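Local atomic coordinates of hypothetical NUDIX hydrolase (PDB entry 3SON), a protein that probably hydrolyses a nucleoside diphosphate linked to another group, as Nudix enzymes do, and carries a bound calcium ion. Residues A[8-13]-A[93-98]; A[69-74]-A[134-139]. All blocks are in the same frame, centred on the assembly; numbering follows the deposited sequence.

How the contacts relate
Both contacts belong to one Nudix domain and share its mixed beta-sheet, illustrating how a single sheet is clad on two faces. Contact 1 pairs strands 7-15 and 87-96; contact 2 ties strand 66-76, the next neighbour of 87-96, to helix 128-142. Along the chain the segments alternate, in the order 8-13, 69-74, 93-98, 134-139, so the two contacts interlock distant parts of the sequence. Their centres lie about 11 Å apart and they meet directly at Leu-137, which packs on Ile-11 and Ala-94. Helix 46-58, bearing calcium-binding Glu-53 and Glu-57, lies against the sheet on the face of Val-10 and Phe-93, with helix 128-142 on the other.

Contact 1: residues A[8-13]-A[93-98]; sequences VLVIPF and FAIDLT
Val-10 to Phe-13 pair in parallel with Phe-93 to Asp-96, joining strands 7-15 and 87-96 near the centre of the domain. The register runs Val-10 with Phe-93, Ile-11 with Ala-94, Pro-12 with Ile-95 and Phe-13 with Asp-96, and the short axes are twisted by 30°. Backbone bonds stitch the pair: Ile-11 N donates to Phe-93 O at 2.8 Å, Ile-95 N to Ile-11 O, Phe-13 N to Ile-95 O, and Leu-97 N to Phe-13 O, whereas Phe-93 N to Leu-9 O is weak and bent. Pro-12 has no N-H to give, but in this register its nitrogen is not needed for the pairing.

On the Phe-93 face, the ring brings its edge to Leu-9 O, which lies in the ring plane 3.5 Å from Phe-93 CD1. Farther along, Ile-95 presents its CG2 branch, which touches Val-10 CG1 at 3.8 Å and also packs on Pro-12; Leu-97 CD1 reaches Pro-12 CB from beyond the strand end.

The opposite face is dominated by Phe-13. Its CG sits between the backbone N and the carbonyl carbon (chi1 67°), which lays the ring across the neighbouring strand. Asp-96 CA sits over one ring face, 4.0 Å from the centroid, in a CH-pi contact, while Ala-94 CB lies at the ring edge, 3.8 Å from Phe-13 CE1. The Asp-96 carboxylate is turned 26° from the ring plane, and its OD1 accepts from Thr-98 N at 3.0 Å, an Asx turn that ends the strand.

Helix 46-58 packs on Val-10 and Phe-93, helix 128-142 on Ile-11 and Ala-94: this parallel pair belongs to the central mixed sheet of the alpha/beta/alpha Nudix fold.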
ATOM      1  N   VAL A   8     -10.920  -5.378   3.871  1.00 21.07           N
ATOM      2  CA  VAL A   8     -11.484  -4.117   3.527  1.00 19.35           C
ATOM      3  C   VAL A   8     -11.069  -3.034   4.518  1.00 21.35           C
ATOM      4  O   VAL A   8     -10.722  -3.324   5.715  1.00 21.75           O
ATOM      5  CB  VAL A   8     -13.030  -4.172   3.303  1.00 21.21           C
ATOM      6  CG1 VAL A   8     -13.467  -5.299   2.305  1.00 20.95           C
ATOM      7  CG2 VAL A   8     -13.782  -4.372   4.641  1.00 25.84           C
ATOM      8  N   LEU A   9     -11.009  -1.807   4.007  0.50 20.69           N
ATOM      9  CA  LEU A   9     -10.801  -0.618   4.811  0.50 23.64           C
ATOM     10  C   LEU A   9     -11.989   0.292   4.515  0.50 20.12           C
ATOM     11  O   LEU A   9     -12.443   0.395   3.367  0.50 27.46           O
ATOM     12  CB  LEU A   9      -9.477   0.079   4.484  0.50 24.85           C
ATOM     13  CG  LEU A   9      -9.068   1.281   5.342  0.50 30.93           C
ATOM     14  CD1 LEU A   9      -8.281   0.802   6.551  0.50 29.61           C
ATOM     15  CD2 LEU A   9      -8.236   2.251   4.507  0.50 31.47           C
ATOM     16  N   VAL A  10     -12.529   0.902   5.555  1.00 19.46           N
ATOM     17  CA  VAL A  10     -13.664   1.841   5.392  1.00 21.17           C
ATOM     18  C   VAL A  10     -13.465   3.131   6.195  1.00 24.31           C
ATOM     19  O   VAL A  10     -13.247   3.076   7.409  1.00 23.46           O
ATOM     20  CB  VAL A  10     -14.984   1.209   5.831  1.00 20.61           C
ATOM     21  CG1 VAL A  10     -16.121   2.138   5.539  1.00 21.43           C
ATOM     22  CG2 VAL A  10     -15.211  -0.144   5.168  1.00 18.26           C
ATOM     23  N   ILE A  11     -13.477   4.280   5.494  1.00 20.58           N
ATOM     24  CA  ILE A  11     -13.197   5.578   6.086  1.00 21.82           C
ATOM     25  C   ILE A  11     -14.521   6.290   6.300  1.00 21.96           C
ATOM     26  O   ILE A  11     -15.196   6.635   5.339  1.00 25.24           O
ATOM     27  CB  ILE A  11     -12.319   6.446   5.161  1.00 23.76           C
ATOM     28  CG1 ILE A  11     -10.985   5.744   4.868  1.00 20.06           C
ATOM     29  CG2 ILE A  11     -12.053   7.873   5.745  1.00 21.40           C
ATOM     30  CD1 ILE A  11     -10.131   6.472   3.852  1.00 25.28           C
ATOM     31  N   PRO A  12     -14.920   6.506   7.557  1.00 21.52           N
ATOM     32  CA  PRO A  12     -16.152   7.322   7.776  1.00 21.16           C
ATOM     33  C   PRO A  12     -15.860   8.799   7.527  1.00 24.38           C
ATOM     34  O   PRO A  12     -14.723   9.253   7.754  1.00 24.66           O
ATOM     35  CB  PRO A  12     -16.425   7.126   9.278  1.00 22.52           C
ATOM     36  CG  PRO A  12     -15.499   6.051   9.717  1.00 25.81           C
ATOM     37  CD  PRO A  12     -14.294   6.162   8.837  1.00 22.72           C
ATOM     38  N   PHE A  13     -16.838   9.561   7.007  1.00 21.91           N
ATOM     39  CA  PHE A  13     -16.673  11.012   6.883  1.00 22.91           C
ATOM     40  C   PHE A  13     -17.999  11.747   7.087  1.00 26.52           C
ATOM     41  O   PHE A  13     -19.076  11.145   6.968  1.00 28.24           O
ATOM     42  CB  PHE A  13     -16.069  11.428   5.538  1.00 22.24           C
ATOM     43  CG  PHE A  13     -16.965  11.179   4.377  1.00 26.62           C
ATOM     44  CD1 PHE A  13     -16.986   9.937   3.756  1.00 26.12           C
ATOM     45  CD2 PHE A  13     -17.837  12.178   3.911  1.00 29.31           C
ATOM     46  CE1 PHE A  13     -17.806   9.705   2.698  1.00 30.60           C
ATOM     47  CE2 PHE A  13     -18.653  11.952   2.834  1.00 35.75           C
ATOM     48  CZ  PHE A  13     -18.680  10.721   2.236  1.00 29.05           C
ATOM     49  N   PHE A  93     -12.888   1.897   1.085  1.00 22.01           N
ATOM     50  CA  PHE A  93     -14.222   2.505   0.921  1.00 21.48           C
ATOM     51  C   PHE A  93     -14.428   3.719   1.806  1.00 23.17           C
ATOM     52  O   PHE A  93     -13.646   3.958   2.685  1.00 18.70           O
ATOM     53  CB  PHE A  93     -15.349   1.480   1.250  1.00 24.41           C
ATOM     54  CG  PHE A  93     -15.321   0.236   0.441  1.00 21.44           C
ATOM     55  CD1 PHE A  93     -14.444  -0.780   0.730  1.00 25.94           C
ATOM     56  CD2 PHE A  93     -16.167   0.087  -0.647  1.00 28.01           C
ATOM     57  CE1 PHE A  93     -14.418  -1.927  -0.016  1.00 26.14           C
ATOM     58  CE2 PHE A  93     -16.137  -1.089  -1.408  1.00 24.87           C
ATOM     59  CZ  PHE A  93     -15.228  -2.052  -1.124  1.00 27.07           C
ATOM     60  N   ALA A  94     -15.566   4.390   1.663  1.00 20.42           N
ATOM     61  CA  ALA A  94     -15.911   5.511   2.519  1.00 21.63           C
ATOM     62  C   ALA A  94     -17.387   5.547   2.805  1.00 22.06           C
ATOM     63  O   ALA A  94     -18.185   5.071   2.016  1.00 28.90           O
ATOM     64  CB  ALA A  94     -15.466   6.797   1.874  1.00 23.46           C
ATOM     65  N   ILE A  95     -17.759   6.002   4.003  1.00 22.84           N
ATOM     66  CA  ILE A  95     -19.122   6.001   4.381  1.00 20.89           C
ATOM     67  C   ILE A  95     -19.491   7.355   4.862  1.00 26.18           C
ATOM     68  O   ILE A  95     -18.782   7.910   5.724  1.00 25.66           O
ATOM     69  CB  ILE A  95     -19.386   4.844   5.414  1.00 24.30           C
ATOM     70  CG1 ILE A  95     -20.855   4.786   5.879  1.00 29.30           C
ATOM     71  CG2 ILE A  95     -18.441   4.893   6.640  1.00 27.16           C
ATOM     72  CD1 ILE A  95     -21.163   3.456   6.524  1.00 34.93           C
ATOM     73  N   ASP A  96     -20.608   7.878   4.322  1.00 25.48           N
ATOM     74  CA  ASP A  96     -21.107   9.189   4.725  1.00 33.05           C
ATOM     75  C   ASP A  96     -21.989   9.072   5.928  1.00 31.35           C
ATOM     76  O   ASP A  96     -23.110   8.569   5.821  1.00 33.02           O
ATOM     77  CB  ASP A  96     -21.869   9.843   3.538  1.00 30.12           C
ATOM     78  CG  ASP A  96     -22.196  11.329   3.746  1.00 37.43           C
ATOM     79  OD1 ASP A  96     -22.015  11.869   4.870  1.00 35.01           O
ATOM     80  OD2 ASP A  96     -22.618  11.983   2.733  1.00 31.09           O
ATOM     81  N   LEU A  97     -21.540   9.594   7.074  1.00 32.95           N
ATOM     82  CA  LEU A  97     -22.364   9.584   8.263  1.00 36.94           C
ATOM     83  C   LEU A  97     -22.849  10.980   8.657  1.00 31.45           C
ATOM     84  O   LEU A  97     -23.210  11.186   9.821  1.00 26.17           O
ATOM     85  CB  LEU A  97     -21.617   8.960   9.423  1.00 29.96           C
ATOM     86  CG  LEU A  97     -20.960   7.571   9.175  1.00 29.59           C
ATOM     87  CD1 LEU A  97     -20.098   7.163  10.355  1.00 26.82           C
ATOM     88  CD2 LEU A  97     -21.995   6.509   8.889  1.00 39.65           C
ATOM     89  N   THR A  98     -22.952  11.898   7.686  1.00 34.05           N
ATOM     90  CA  THR A  98     -23.411  13.273   7.936  1.00 34.85           C
ATOM     91  C   THR A  98     -24.799  13.286   8.611  1.00 35.33           C
ATOM     92  O   THR A  98     -25.056  14.074   9.552  1.00 33.75           O
ATOM     93  CB  THR A  98     -23.451  14.100   6.627  1.00 31.64           C
ATOM     94  OG1 THR A  98     -22.161  14.055   5.992  1.00 37.60           O
ATOM     95  CG2 THR A  98     -23.854  15.574   6.913  1.00 28.73           C
TER

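Contact 2: residues A[69-74]-A[134-139]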
ATOM      1  N   LEU A  69     -13.398   3.455  -3.352  1.00 26.91           N
ATOM      2  CA  LEU A  69     -12.123   4.157  -3.627  1.00 26.31           C
ATOM      3  C   LEU A  69     -11.256   3.252  -4.505  1.00 24.16           C
ATOM      4  O   LEU A  69     -11.381   2.019  -4.431  1.00 30.87           O
ATOM      5  CB  LEU A  69     -11.418   4.469  -2.338  1.00 24.59           C
ATOM      6  CG  LEU A  69     -12.100   5.474  -1.394  1.00 23.64           C
ATOM      7  CD1 LEU A  69     -11.397   5.654  -0.081  1.00 27.63           C
ATOM      8  CD2 LEU A  69     -12.232   6.821  -2.123  1.00 21.43           C
ATOM      9  N   ASP A  70     -10.433   3.853  -5.363  1.00 29.47           N
ATOM     10  CA  ASP A  70      -9.407   3.137  -6.165  1.00 21.97           C
ATOM     11  C   ASP A  70      -8.173   2.702  -5.374  1.00 28.53           C
ATOM     12  O   ASP A  70      -7.480   1.793  -5.780  1.00 33.71           O
ATOM     13  CB  ASP A  70      -8.930   4.002  -7.339  1.00 29.02           C
ATOM     14  CG  ASP A  70      -9.996   4.287  -8.332  1.00 39.28           C
ATOM     15  OD1 ASP A  70     -10.679   3.319  -8.745  1.00 50.40           O
ATOM     16  OD2 ASP A  70     -10.120   5.480  -8.733  1.00 38.10           O
ATOM     17  N   SER A  71      -7.899   3.330  -4.254  1.00 29.68           N
ATOM     18  CA  SER A  71      -6.693   3.000  -3.520  1.00 24.10           C
ATOM     19  C   SER A  71      -6.738   1.562  -3.045  1.00 25.48           C
ATOM     20  O   SER A  71      -7.720   1.124  -2.487  1.00 30.88           O
ATOM     21  CB  SER A  71      -6.463   3.975  -2.329  1.00 22.94           C
ATOM     22  OG  SER A  71      -6.202   5.285  -2.742  1.00 27.52           O
ATOM     23  N   HIS A  72      -5.679   0.832  -3.322  1.00 28.41           N
ATOM     24  CA  HIS A  72      -5.575  -0.549  -2.940  1.00 35.43           C
ATOM     25  C   HIS A  72      -4.166  -0.855  -2.504  1.00 32.13           C
ATOM     26  O   HIS A  72      -3.218  -0.279  -3.040  1.00 44.78           O
ATOM     27  CB  HIS A  72      -6.025  -1.403  -4.162  1.00 50.74           C
ATOM     28  CG  HIS A  72      -5.457  -2.787  -4.189  1.00 51.48           C
ATOM     29  ND1 HIS A  72      -4.132  -3.016  -4.251  1.00 53.74           N
ATOM     30  CD2 HIS A  72      -6.077  -4.036  -4.170  1.00 46.98           C
ATOM     31  CE1 HIS A  72      -3.900  -4.342  -4.226  1.00 39.68           C
ATOM     32  NE2 HIS A  72      -5.098  -4.972  -4.207  1.00 49.94           N
ATOM     33  N   ALA A  73      -4.000  -1.764  -1.539  1.00 28.12           N
ATOM     34  CA  ALA A  73      -2.671  -2.208  -1.077  1.00 25.31           C
ATOM     35  C   ALA A  73      -2.618  -3.705  -0.714  1.00 25.38           C
ATOM     36  O   ALA A  73      -3.600  -4.311  -0.454  1.00 22.60           O
ATOM     37  CB  ALA A  73      -2.208  -1.392   0.132  1.00 32.33           C
ATOM     38  N   SER A  74      -1.439  -4.289  -0.775  1.00 29.84           N
ATOM     39  CA  SER A  74      -1.279  -5.672  -0.376  1.00 28.21           C
ATOM     40  C   SER A  74      -0.841  -5.661   1.062  1.00 29.11           C
ATOM     41  O   SER A  74      -0.169  -4.723   1.507  1.00 38.46           O
ATOM     42  CB  SER A  74      -0.268  -6.363  -1.304  1.00 28.49           C
ATOM     43  OG  SER A  74      -0.733  -6.308  -2.634  1.00 29.08           O
ATOM     44  N   LEU A 134      -7.003   7.999   2.181  1.00 21.32           N
ATOM     45  CA  LEU A 134      -7.592   9.210   2.738  1.00 22.87           C
ATOM     46  C   LEU A 134      -7.354  10.375   1.786  1.00 20.59           C
ATOM     47  O   LEU A 134      -8.243  11.164   1.571  1.00 21.45           O
ATOM     48  CB  LEU A 134      -7.025   9.510   4.131  1.00 24.18           C
ATOM     49  CG  LEU A 134      -7.599  10.774   4.771  1.00 28.96           C
ATOM     50  CD1 LEU A 134      -9.075  10.609   4.945  1.00 23.92           C
ATOM     51  CD2 LEU A 134      -6.946  11.063   6.121  1.00 27.59           C
ATOM     52  N   TYR A 135      -6.149  10.469   1.221  1.00 20.89           N
ATOM     53  CA  TYR A 135      -5.846  11.486   0.196  1.00 25.09           C
ATOM     54  C   TYR A 135      -6.857  11.450  -0.939  1.00 21.99           C
ATOM     55  O   TYR A 135      -7.411  12.489  -1.366  1.00 22.87           O
ATOM     56  CB  TYR A 135      -4.423  11.266  -0.359  1.00 24.91           C
ATOM     57  CG  TYR A 135      -4.163  12.102  -1.533  1.00 23.73           C
ATOM     58  CD1 TYR A 135      -3.904  13.443  -1.402  1.00 24.34           C
ATOM     59  CD2 TYR A 135      -4.259  11.575  -2.808  1.00 21.10           C
ATOM     60  CE1 TYR A 135      -3.724  14.255  -2.535  1.00 27.27           C
ATOM     61  CE2 TYR A 135      -4.075  12.359  -3.910  1.00 25.23           C
ATOM     62  CZ  TYR A 135      -3.819  13.699  -3.767  1.00 29.31           C
ATOM     63  OH  TYR A 135      -3.634  14.475  -4.915  1.00 31.39           O
ATOM     64  N   GLU A 136      -7.025  10.270  -1.504  1.00 25.33           N
ATOM     65  CA  GLU A 136      -7.982  10.076  -2.615  1.00 24.93           C
ATOM     66  C   GLU A 136      -9.400  10.534  -2.193  1.00 25.23           C
ATOM     67  O   GLU A 136     -10.079  11.241  -2.899  1.00 24.24           O
ATOM     68  CB  GLU A 136      -8.001   8.606  -3.040  1.00 24.94           C
ATOM     69  CG  GLU A 136      -9.028   8.417  -4.148  1.00 29.49           C
ATOM     70  CD  GLU A 136      -9.273   6.973  -4.542  1.00 26.71           C
ATOM     71  OE1 GLU A 136      -8.547   6.033  -4.062  1.00 30.26           O
ATOM     72  OE2 GLU A 136     -10.255   6.777  -5.320  1.00 28.27           O
ATOM     73  N   LEU A 137      -9.878  10.031  -1.071  1.00 21.73           N
ATOM     74  CA  LEU A 137     -11.197  10.453  -0.573  1.00 23.05           C
ATOM     75  C   LEU A 137     -11.333  11.989  -0.482  1.00 20.11           C
ATOM     76  O   LEU A 137     -12.356  12.572  -0.884  1.00 24.80           O
ATOM     77  CB  LEU A 137     -11.479   9.830   0.797  1.00 24.65           C
ATOM     78  CG  LEU A 137     -12.809  10.233   1.496  1.00 23.48           C
ATOM     79  CD1 LEU A 137     -14.019  10.097   0.563  1.00 19.64           C
ATOM     80  CD2 LEU A 137     -13.013   9.574   2.878  1.00 21.55           C
ATOM     81  N   ASN A 138     -10.307  12.613   0.059  1.00 23.24           N
ATOM     82  CA  ASN A 138     -10.311  13.995   0.289  1.00 24.15           C
ATOM     83  C   ASN A 138     -10.351  14.775  -1.044  1.00 26.85           C
ATOM     84  O   ASN A 138     -11.177  15.684  -1.234  1.00 28.49           O
ATOM     85  CB  ASN A 138      -9.130  14.423   1.139  1.00 32.50           C
ATOM     86  CG  ASN A 138      -9.227  15.870   1.529  1.00 26.02           C
ATOM     87  OD1 ASN A 138     -10.248  16.311   2.105  1.00 28.75           O
ATOM     88  ND2 ASN A 138      -8.191  16.654   1.182  1.00 29.55           N
ATOM     89  N   GLU A 139      -9.545  14.345  -2.018  1.00 25.19           N
ATOM     90  CA  GLU A 139      -9.615  14.955  -3.364  1.00 24.16           C
ATOM     91  C   GLU A 139     -10.965  14.765  -4.020  1.00 28.94           C
ATOM     92  O   GLU A 139     -11.524  15.711  -4.597  1.00 28.44           O
ATOM     93  CB  GLU A 139      -8.484  14.418  -4.264  1.00 25.76           C
ATOM     94  CG  GLU A 139      -7.093  14.823  -3.830  1.00 30.50           C
ATOM     95  CD  GLU A 139      -6.951  16.329  -3.750  1.00 29.13           C
ATOM     96  OE1 GLU A 139      -7.163  17.015  -4.778  1.00 34.08           O
ATOM     97  OE2 GLU A 139      -6.633  16.820  -2.646  1.00 41.55           O
TER
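Strand 69-74 and helix 134-139 run nearly antiparallel, at 171°, with their axes 8.5 Å apart at closest approach. This is helix-on-sheet packing in the alpha/beta/alpha Nudix fold, and a buried carboxylate makes the join. Glu-136 sends an extended side chain from the helix to the strand: CG lies anti to the backbone N (chi1 178°), and the chain stays straight beyond it, delivering both oxygens to consecutive backbone amides. OE2 takes Asp-70 N on its syn lone pair at 2.9 Å; OE1 takes Ser-71 N, also syn, at 2.8 Å, though this bond is more bent (133°). Arg-140 bridges the acidic pair, meeting Glu-136 through NE and Asp-70 OD2 through NH2, which probably eases the repulsion between carboxylates 3.7 Å apart at Asp-70 OD2 and Glu-136 OE2. Asp-70 OD1 pairs with Lys-147.

Leu-69 lies alongside the Glu-136 chain, pointing the other way, its CD2 packing 3.8 Å from Glu-136 CD and also touching Leu-137. Beyond, His-72 stacks on His-72 of the second subunit, placing the strand at the dimer interface. The strand adds a third bond of its own: Ser-71 OG donates to the anti lone pair of Glu-136 OE1 at 2.8 Å.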